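Local coordinates for protein NH(3)-dependent NAD(+) synthetase (Francisella tularensis subsp. holarctica LVS, PDB 3FIU) that belongs to the NAD synthase family of the HUP clan, built on a parallel sheet flanked by helices, and holds adenosine monophosphate, pyrophosphate and magnesium in this model, at residues N65-H68 with Q69-Q72; A121-R124 with M125-L128. All blocks are in the same frame, centred on the assembly; numbering follows the deposited sequence.

Contact 1: N65-H68 with Q69-Q72; sequences NNQH and QDMQ. With AMP (adenosine monophosphate), chain G.
Q67 and D70 meet at the N-cap of helix 68-81, where Q67 is the last residue before the helix and its carbonyl starts the first turn. D70 N donates to Q67 O at 2.9 Å, the first-turn bond after the N-cap residue. The next carbonyl, H68 O, receives Q72 N at 3.0 Å. Beside this backbone frame, H68 swings its imidazole forward along the helix, with CG anti to the backbone N (chi1 -174°). There the methyl CE of M71 closes on H68 CE1 at 3.4 Å, meeting the ring obliquely. Q72 CG comes over a face of the same ring as a CH-pi contact, but Q72 was modelled in two conformers, so the detail of its side chain is doubtful. N66, just before the cap, belongs to the AMP pocket and lies against R124 of helix 113-135. Two waters finish the cap. One donates to Q67 O and accepts a weak bond from M71 N. Outside the turn, D70 OD1 forms a salt bridge with K190, which helps hold the carboxylate near the helix start. D70's other oxygen, OD2, lies 2.8 Å from the second water, one of several acceptors competing for its protons, and that water takes the N-H of Q67 N at 3.0 Å.

Contact 2: A121-R124 with M125-L128; sequences ARLR and MMYL. With AMP (adenosine monophosphate), chain G.
L123 and M126 make the apolar side-chain contact of this helical turn, with L123 CD2 lying 4.2 Å from M126 SD. The backbone bonds are regular i to i+4 rungs, from A121 O to M125 N through R124 O to L128 N. Around these carbonyls the side chains fold back closely: Y127 CD2 sits 3.1 Å from L123 O, and the edge of the Y127 ring faces R124 CA. The ligand contact belongs to R124. Its chain runs extended from CG to NE, carrying the guanidinium to the adenine of AMP, which lies over one face, offset toward its rim; R124 NE is 3.4 Å from AMP C6. That same NE donates to L61 O, while L61 N is bonded to AMP, so the backbone of L61 meets both AMP and the arginine lying against it, and probably helps keep the two together. The other two polar ends have partners outside the turn: R122 NH2 bonds K155 O, and Y127 OH bonds S100 OG of the second subunit. The turn sits midway in helix 113-135, with Y127 and L128 on strand 56-60, L123 and Y127 on helix 91-100, and M125 against M125 of the second subunit.

In the fold
Following the chain from the N terminus, strand 56-60 runs out into a loop whose end contact 1 caps as helix 68-81 begins. Strand 84-87 at one sheet edge and helix 91-100 follow before contact 2, midway along helix 113-135, which leads into strand 137-139 at the opposite edge. Contact 2 is local to one helix, and neither contact closes a loop. The two are in series, without nesting or crossing, their centres about 17 Å apart. They still meet through side chains, since N66 packs on R124. Both touch AMP, joining the loop after strand 56-60 to helix 113-135 beside the adenine, while contact 2 also reaches the subunit interface.

Contact 1: N65-H68 with Q69-Q72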
loop_
_atom_site.group_PDB
_atom_site.type_symbol
_atom_site.label_atom_id
_atom_site.label_comp_id
_atom_site.label_asym_id
_atom_site.label_seq_id
_atom_site.Cartn_x
_atom_site.Cartn_y
_atom_site.Cartn_z
ATOM N N ASN A 65 15.494 -13.507 9.032
ATOM C CA ASN A 65 14.501 -14.485 9.537
ATOM C C ASN A 65 14.225 -15.639 8.579
ATOM O O ASN A 65 13.777 -16.725 9.003
ATOM C CB ASN A 65 13.163 -13.811 9.857
ATOM C CG ASN A 65 13.301 -12.685 10.864
ATOM O OD1 ASN A 65 13.033 -12.865 12.061
ATOM N ND2 ASN A 65 13.724 -11.513 10.386
ATOM N N ASN A 66 14.474 -15.400 7.293
ATOM C CA ASN A 66 14.155 -16.374 6.236
ATOM C C ASN A 66 15.120 -17.554 6.217
ATOM O O ASN A 66 16.286 -17.431 6.597
ATOM C CB ASN A 66 14.130 -15.715 4.848
ATOM C CG ASN A 66 12.916 -14.813 4.643
ATOM O OD1 ASN A 66 11.792 -15.277 4.474
ATOM N ND2 ASN A 66 13.144 -13.532 4.646
ATOM N N GLN A 67 14.612 -18.691 5.759
ATOM C CA GLN A 67 15.390 -19.913 5.700
ATOM C C GLN A 67 16.148 -19.987 4.386
ATOM O O GLN A 67 15.584 -19.777 3.312
ATOM C CB GLN A 67 14.486 -21.141 5.842
ATOM C CG GLN A 67 13.822 -21.297 7.199
ATOM C CD GLN A 67 14.828 -21.344 8.331
ATOM O OE1 GLN A 67 15.636 -22.273 8.426
ATOM N NE2 GLN A 67 14.790 -20.333 9.196
ATOM N N HIS A 68 17.418 -20.327 4.469
ATOM C CA HIS A 68 18.237 -20.414 3.278
ATOM C C HIS A 68 17.630 -21.328 2.180
ATOM O O HIS A 68 17.780 -21.062 0.972
ATOM C CB HIS A 68 19.662 -20.805 3.664
ATOM C CG HIS A 68 20.620 -20.787 2.521
ATOM N ND1 HIS A 68 21.024 -19.618 1.906
ATOM C CD2 HIS A 68 21.241 -21.793 1.864
ATOM C CE1 HIS A 68 21.864 -19.906 0.926
ATOM N NE2 HIS A 68 22.006 -21.219 0.874
ATOM N N GLN A 69 16.920 -22.379 2.588
ATOM C CA GLN A 69 16.332 -23.317 1.618
ATOM C C GLN A 69 15.294 -22.644 0.744
ATOM O O GLN A 69 15.099 -23.026 -0.412
ATOM C CB GLN A 69 15.692 -24.510 2.324
ATOM C CG GLN A 69 15.265 -25.620 1.360
ATOM C CD GLN A 69 16.393 -26.038 0.453
ATOM O OE1 GLN A 69 17.498 -26.333 0.919
ATOM N NE2 GLN A 69 16.135 -26.054 -0.851
ATOM N N ASP A 70 14.618 -21.646 1.302
ATOM C CA ASP A 70 13.550 -20.976 0.583
ATOM C C ASP A 70 14.122 -20.070 -0.515
ATOM O O ASP A 70 13.552 -19.988 -1.592
ATOM C CB ASP A 70 12.644 -20.221 1.554
ATOM C CG ASP A 70 11.831 -21.172 2.446
ATOM O OD1 ASP A 70 11.590 -22.360 2.069
ATOM O OD2 ASP A 70 11.434 -20.732 3.522
ATOM N N MET A 71 15.248 -19.402 -0.225
ATOM C CA MET A 71 15.973 -18.675 -1.248
ATOM C C MET A 71 16.465 -19.637 -2.326
ATOM O O MET A 71 16.366 -19.329 -3.513
ATOM C CB MET A 71 17.161 -17.912 -0.670
ATOM C CG MET A 71 17.895 -17.052 -1.699
ATOM S SD MET A 71 19.482 -16.463 -1.069
ATOM C CE MET A 71 20.419 -17.932 -1.378
ATOM N N GLN A 72 17.005 -20.792 -1.905
ATOM C CA GLN A 72 17.544 -21.776 -2.874
ATOM C C GLN A 72 16.474 -22.333 -3.808
ATOM O O GLN A 72 16.708 -22.486 -5.008
ATOM C CB GLN A 72 18.338 -22.905 -2.167
ATOM C CG GLN A 72 19.507 -22.352 -1.352
ATOM C CD GLN A 72 20.308 -23.398 -0.604
ATOM O OE1 GLN A 72 21.532 -23.435 -0.728
ATOM N NE2 GLN A 72 19.639 -24.219 0.212
HETATM P P AMP G . 3.302 -15.551 2.186
HETATM O O1P AMP G . 1.929 -15.836 1.604
HETATM O O2P AMP G . 3.240 -14.556 3.356
HETATM O O3P AMP G . 4.217 -16.695 2.447
HETATM O "O5'" AMP G . 4.067 -14.629 1.084
HETATM C "C5'" AMP G . 3.329 -13.594 0.404
HETATM C "C4'" AMP G . 4.165 -13.110 -0.768
HETATM O "O4'" AMP G . 5.225 -12.248 -0.333
HETATM C "C3'" AMP G . 4.893 -14.230 -1.499
HETATM O "O3'" AMP G . 3.984 -14.862 -2.389
HETATM C "C2'" AMP G . 5.990 -13.459 -2.229
HETATM O "O2'" AMP G . 5.502 -12.894 -3.466
HETATM C "C1'" AMP G . 6.334 -12.349 -1.232
HETATM N N9 AMP G . 7.503 -12.776 -0.430
HETATM C C8 AMP G . 7.496 -13.313 0.820
HETATM N N7 AMP G . 8.757 -13.599 1.239
HETATM C C5 AMP G . 9.585 -13.266 0.220
HETATM C C6 AMP G . 11.044 -13.293 0.008
HETATM N N6 AMP G . 11.868 -13.797 0.956
HETATM N N1 AMP G . 11.475 -12.821 -1.176
HETATM C C2 AMP G . 10.674 -12.341 -2.149
HETATM N N3 AMP G . 9.319 -12.263 -2.026
HETATM C C4 AMP G . 8.760 -12.710 -0.866
HETATM O O HOH W 1 16.013 -17.136 2.107
HETATM O O HOH W 2 11.799 -18.368 4.894
#

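Contact 2: A121-R124 with M125-L128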
loop_
_atom_site.group_PDB
_atom_site.type_symbol
_atom_site.label_atom_id
_atom_site.label_comp_id
_atom_site.label_asym_id
_atom_site.label_seq_id
_atom_site.Cartn_x
_atom_site.Cartn_y
_atom_site.Cartn_z
ATOM N N ALA A 121 7.214 -7.043 4.924
ATOM C CA ALA A 121 6.369 -7.220 3.733
ATOM C C ALA A 121 6.228 -5.919 2.935
ATOM O O ALA A 121 6.180 -5.930 1.733
ATOM C CB ALA A 121 4.976 -7.724 4.134
ATOM N N ARG A 122 6.162 -4.795 3.633
ATOM C CA ARG A 122 6.039 -3.505 2.998
ATOM C C ARG A 122 7.379 -3.093 2.363
ATOM O O ARG A 122 7.383 -2.460 1.338
ATOM C CB ARG A 122 5.609 -2.481 4.045
ATOM C CG ARG A 122 4.159 -2.773 4.523
ATOM C CD ARG A 122 3.726 -1.822 5.636
ATOM N NE ARG A 122 2.340 -2.182 5.990
ATOM C CZ ARG A 122 1.888 -2.411 7.215
ATOM N NH1 ARG A 122 2.677 -2.205 8.267
ATOM N NH2 ARG A 122 0.608 -2.791 7.379
ATOM N N LEU A 123 8.491 -3.441 2.986
ATOM C CA LEU A 123 9.775 -3.267 2.296
ATOM C C LEU A 123 9.816 -4.021 0.963
ATOM O O LEU A 123 10.266 -3.482 -0.063
ATOM C CB LEU A 123 10.943 -3.721 3.158
ATOM C CG LEU A 123 11.452 -2.726 4.187
ATOM C CD1 LEU A 123 12.543 -3.402 4.986
ATOM C CD2 LEU A 123 11.973 -1.453 3.500
ATOM N N ARG A 124 9.350 -5.272 0.963
ATOM C CA ARG A 124 9.314 -6.029 -0.287
ATOM C C ARG A 124 8.448 -5.334 -1.339
ATOM O O ARG A 124 8.821 -5.288 -2.489
ATOM C CB ARG A 124 8.834 -7.474 -0.038
ATOM C CG ARG A 124 9.903 -8.256 0.767
ATOM C CD ARG A 124 9.719 -9.791 0.757
ATOM N NE ARG A 124 10.706 -10.381 1.667
ATOM C CZ ARG A 124 10.464 -10.744 2.928
ATOM N NH1 ARG A 124 9.245 -10.640 3.463
ATOM N NH2 ARG A 124 11.449 -11.226 3.667
ATOM N N MET A 125 7.301 -4.791 -0.927
ATOM C CA MET A 125 6.439 -3.979 -1.808
ATOM C C MET A 125 7.237 -2.831 -2.426
ATOM O O MET A 125 7.139 -2.581 -3.654
ATOM C CB MET A 125 5.209 -3.464 -1.035
ATOM C CG MET A 125 4.224 -2.586 -1.871
ATOM S SD MET A 125 4.792 -0.891 -1.992
ATOM C CE MET A 125 4.483 -0.226 -0.341
ATOM N N MET A 126 8.061 -2.186 -1.609
ATOM C CA MET A 126 8.883 -1.061 -2.072
ATOM C C MET A 126 9.866 -1.516 -3.156
ATOM O O MET A 126 9.986 -0.879 -4.191
ATOM C CB MET A 126 9.660 -0.440 -0.911
ATOM C CG MET A 126 8.771 0.410 0.036
ATOM S SD MET A 126 9.680 1.266 1.315
ATOM C CE MET A 126 10.874 2.209 0.355
ATOM N N TYR A 127 10.560 -2.623 -2.902
ATOM C CA TYR A 127 11.473 -3.180 -3.906
ATOM C C TYR A 127 10.783 -3.448 -5.219
ATOM O O TYR A 127 11.272 -3.048 -6.280
ATOM C CB TYR A 127 12.154 -4.460 -3.394
ATOM C CG TYR A 127 13.236 -4.146 -2.419
ATOM C CD1 TYR A 127 14.480 -3.657 -2.857
ATOM C CD2 TYR A 127 13.030 -4.324 -1.045
ATOM C CE1 TYR A 127 15.490 -3.366 -1.939
ATOM C CE2 TYR A 127 14.007 -4.037 -0.140
ATOM C CZ TYR A 127 15.232 -3.537 -0.595
ATOM O OH TYR A 127 16.172 -3.251 0.333
ATOM N N LEU A 128 9.679 -4.185 -5.159
ATOM C CA LEU A 128 8.893 -4.512 -6.346
ATOM C C LEU A 128 8.459 -3.311 -7.166
ATOM O O LEU A 128 8.604 -3.324 -8.398
ATOM C CB LEU A 128 7.662 -5.361 -5.970
ATOM C CG LEU A 128 8.060 -6.751 -5.442
ATOM C CD1 LEU A 128 6.876 -7.370 -4.740
ATOM C CD2 LEU A 128 8.571 -7.642 -6.572
HETATM P P AMP G . 3.302 -15.551 2.186
HETATM O O1P AMP G . 1.929 -15.836 1.604
HETATM O O2P AMP G . 3.240 -14.556 3.356
HETATM O O3P AMP G . 4.217 -16.695 2.447
HETATM O "O5'" AMP G . 4.067 -14.629 1.084
HETATM C "C5'" AMP G . 3.329 -13.594 0.404
HETATM C "C4'" AMP G . 4.165 -13.110 -0.768
HETATM O "O4'" AMP G . 5.225 -12.248 -0.333
HETATM C "C3'" AMP G . 4.893 -14.230 -1.499
HETATM O "O3'" AMP G . 3.984 -14.862 -2.389
HETATM C "C2'" AMP G . 5.990 -13.459 -2.229
HETATM O "O2'" AMP G . 5.502 -12.894 -3.466
HETATM C "C1'" AMP G . 6.334 -12.349 -1.232
HETATM N N9 AMP G . 7.503 -12.776 -0.430
HETATM C C8 AMP G . 7.496 -13.313 0.820
HETATM N N7 AMP G . 8.757 -13.599 1.239
HETATM C C5 AMP G . 9.585 -13.266 0.220
HETATM C C6 AMP G . 11.044 -13.293 0.008
HETATM N N6 AMP G . 11.868 -13.797 0.956
HETATM N N1 AMP G . 11.475 -12.821 -1.176
HETATM C C2 AMP G . 10.674 -12.341 -2.149
HETATM N N3 AMP G . 9.319 -12.263 -2.026
HETATM C C4 AMP G . 8.760 -12.710 -0.866
#